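Local coordinates for protein VP1 (Polyomavirus HPyV6, PDB 4PCG) that forms the pentameric building block of the polyomavirus capsid and probably takes part in attachment to host cells, at residues A170-I174 with E175-A179. Residues are numbered along the deposited sequence; the frame is centred on the assembly and turned at random.
Sequences ANFPI and EIWSA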
loop_
_atom_site.group_PDB
_atom_site.type_symbol
_atom_site.label_atom_id
_atom_site.label_comp_id
_atom_site.label_asym_id
_atom_site.label_seq_id
_atom_site.Cartn_x
_atom_site.Cartn_y
_atom_site.Cartn_z
ATOM N N ALA B 170 -29.700 4.683 17.940
ATOM C CA ALA B 170 -28.675 3.661 18.117
ATOM C C ALA B 170 -28.822 2.498 17.135
ATOM O O ALA B 170 -27.979 1.605 17.122
ATOM C CB ALA B 170 -28.740 3.108 19.549
ATOM N N ASN B 171 -29.832 2.508 16.282
ATOM C CA ASN B 171 -30.149 1.306 15.506
ATOM C C ASN B 171 -30.051 1.447 13.977
ATOM O O ASN B 171 -30.862 0.887 13.254
ATOM C CB ASN B 171 -31.509 0.768 15.948
ATOM C CG ASN B 171 -32.648 1.705 15.634
ATOM O OD1 ASN B 171 -32.448 2.932 15.467
ATOM N ND2 ASN B 171 -33.845 1.145 15.511
ATOM N N PHE B 172 -29.053 2.200 13.514
ATOM C CA PHE B 172 -28.713 2.309 12.094
ATOM C C PHE B 172 -27.541 1.375 11.734
ATOM O O PHE B 172 -26.384 1.699 11.965
ATOM C CB PHE B 172 -28.379 3.753 11.728
ATOM C CG PHE B 172 -29.573 4.646 11.717
ATOM C CD1 PHE B 172 -30.066 5.198 12.897
ATOM C CD2 PHE B 172 -30.191 4.988 10.513
ATOM C CE1 PHE B 172 -31.187 6.008 12.885
ATOM C CE2 PHE B 172 -31.291 5.828 10.499
ATOM C CZ PHE B 172 -31.783 6.345 11.684
ATOM N N PRO B 173 -27.858 0.213 11.139
ATOM C CA PRO B 173 -26.770 -0.707 10.787
ATOM C C PRO B 173 -25.903 -0.199 9.672
ATOM O O PRO B 173 -26.398 0.298 8.641
ATOM C CB PRO B 173 -27.498 -2.011 10.400
ATOM C CG PRO B 173 -28.896 -1.614 10.071
ATOM C CD PRO B 173 -29.183 -0.372 10.902
ATOM N N ILE B 174 -24.600 -0.357 9.841
ATOM C CA ILE B 174 -23.678 0.033 8.780
ATOM C C ILE B 174 -23.795 -0.826 7.525
ATOM O O ILE B 174 -23.333 -0.419 6.454
ATOM C CB ILE B 174 -22.211 0.104 9.256
ATOM C CG1 ILE B 174 -21.688 -1.304 9.603
ATOM C CG2 ILE B 174 -22.072 1.069 10.419
ATOM C CD1 ILE B 174 -20.216 -1.322 10.031
ATOM N N GLU B 175 -24.415 -2.003 7.609
ATOM C CA GLU B 175 -24.577 -2.805 6.429
ATOM C C GLU B 175 -25.711 -2.302 5.528
ATOM O O GLU B 175 -25.967 -2.898 4.492
ATOM C CB GLU B 175 -24.792 -4.271 6.821
ATOM C CG GLU B 175 -23.514 -4.935 7.293
ATOM C CD GLU B 175 -23.796 -6.211 8.078
ATOM O OE1 GLU B 175 -24.054 -7.259 7.437
ATOM O OE2 GLU B 175 -23.773 -6.163 9.335
ATOM N N ILE B 176 -26.368 -1.203 5.931
ATOM C CA ILE B 176 -27.492 -0.605 5.215
ATOM C C ILE B 176 -27.276 0.885 4.902
ATOM O O ILE B 176 -27.616 1.325 3.797
ATOM C CB ILE B 176 -28.794 -0.772 6.044
ATOM C CG1 ILE B 176 -29.187 -2.272 6.153
ATOM C CG2 ILE B 176 -29.939 0.021 5.457
ATOM C CD1 ILE B 176 -29.611 -2.891 4.831
ATOM N N TRP B 177 -26.740 1.635 5.870
ATOM C CA TRP B 177 -26.748 3.100 5.834
ATOM C C TRP B 177 -25.385 3.700 5.532
ATOM O O TRP B 177 -24.443 3.544 6.318
ATOM C CB TRP B 177 -27.280 3.675 7.159
ATOM C CG TRP B 177 -28.707 3.245 7.458
ATOM C CD1 TRP B 177 -29.091 2.169 8.210
ATOM C CD2 TRP B 177 -29.927 3.839 6.962
ATOM N NE1 TRP B 177 -30.467 2.072 8.232
ATOM C CE2 TRP B 177 -30.997 3.083 7.471
ATOM C CE3 TRP B 177 -30.217 4.956 6.164
ATOM C CZ2 TRP B 177 -32.334 3.382 7.185
ATOM C CZ3 TRP B 177 -31.542 5.246 5.888
ATOM C CH2 TRP B 177 -32.577 4.470 6.392
ATOM N N SER B 178 -25.313 4.436 4.426
ATOM C CA SER B 178 -24.095 5.118 3.955
ATOM C C SER B 178 -24.256 6.642 4.110
ATOM O O SER B 178 -25.348 7.167 3.883
ATOM C CB SER B 178 -23.866 4.781 2.478
ATOM O OG SER B 178 -22.626 5.275 1.967
ATOM N N ALA B 179 -23.165 7.337 4.447
ATOM C CA ALA B 179 -23.157 8.821 4.459
ATOM C C ALA B 179 -23.637 9.363 3.122
ATOM O O ALA B 179 -23.323 8.836 2.076
ATOM C CB ALA B 179 -21.765 9.346 4.767
HETATM O O HOH W 1 -22.170 2.011 6.085
#
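Phe172 and Trp177 meet in a T-shaped stack: the phenyl ring sends its CD2 edge over the five-membered part of the indole, centroids 4.9 Å apart and planes turned by 68°. Phe172 CD2 lies 3.7 Å from Trp177 CE2, while Ile176 CG2 lies over the opposite face, toward the rim. With CG of Trp177 anti to its own carbonyl carbon (chi1 -61°), the indole lies back alongside Pro173, whose CD reaches the ring edge 3.7 Å from Trp177 CD1; Pro173 CG also packs on CG1 of Ile176. Pro173 O takes two backbone bonds, from Ile176 N at 3.1 Å, well above the carbonyl plane, closing a type I beta-turn, and from Trp177 N (i to i+4) at the same length, nearly in line with C=O. A water donates to both Ile174 O and Trp177 O, the latter also bonded to Tyr61 OH. Trp177 NE1 bonds to Glu147 O, and Tyr47 and Ser58 hold the Glu175 carboxylate. The turn leads into strand 177-179, outermost within this chain in a small three-stranded antiparallel sheet of the jelly-roll VP1 subunit. The indole, touched on both faces and bonded at NE1, should have little freedom to rotate.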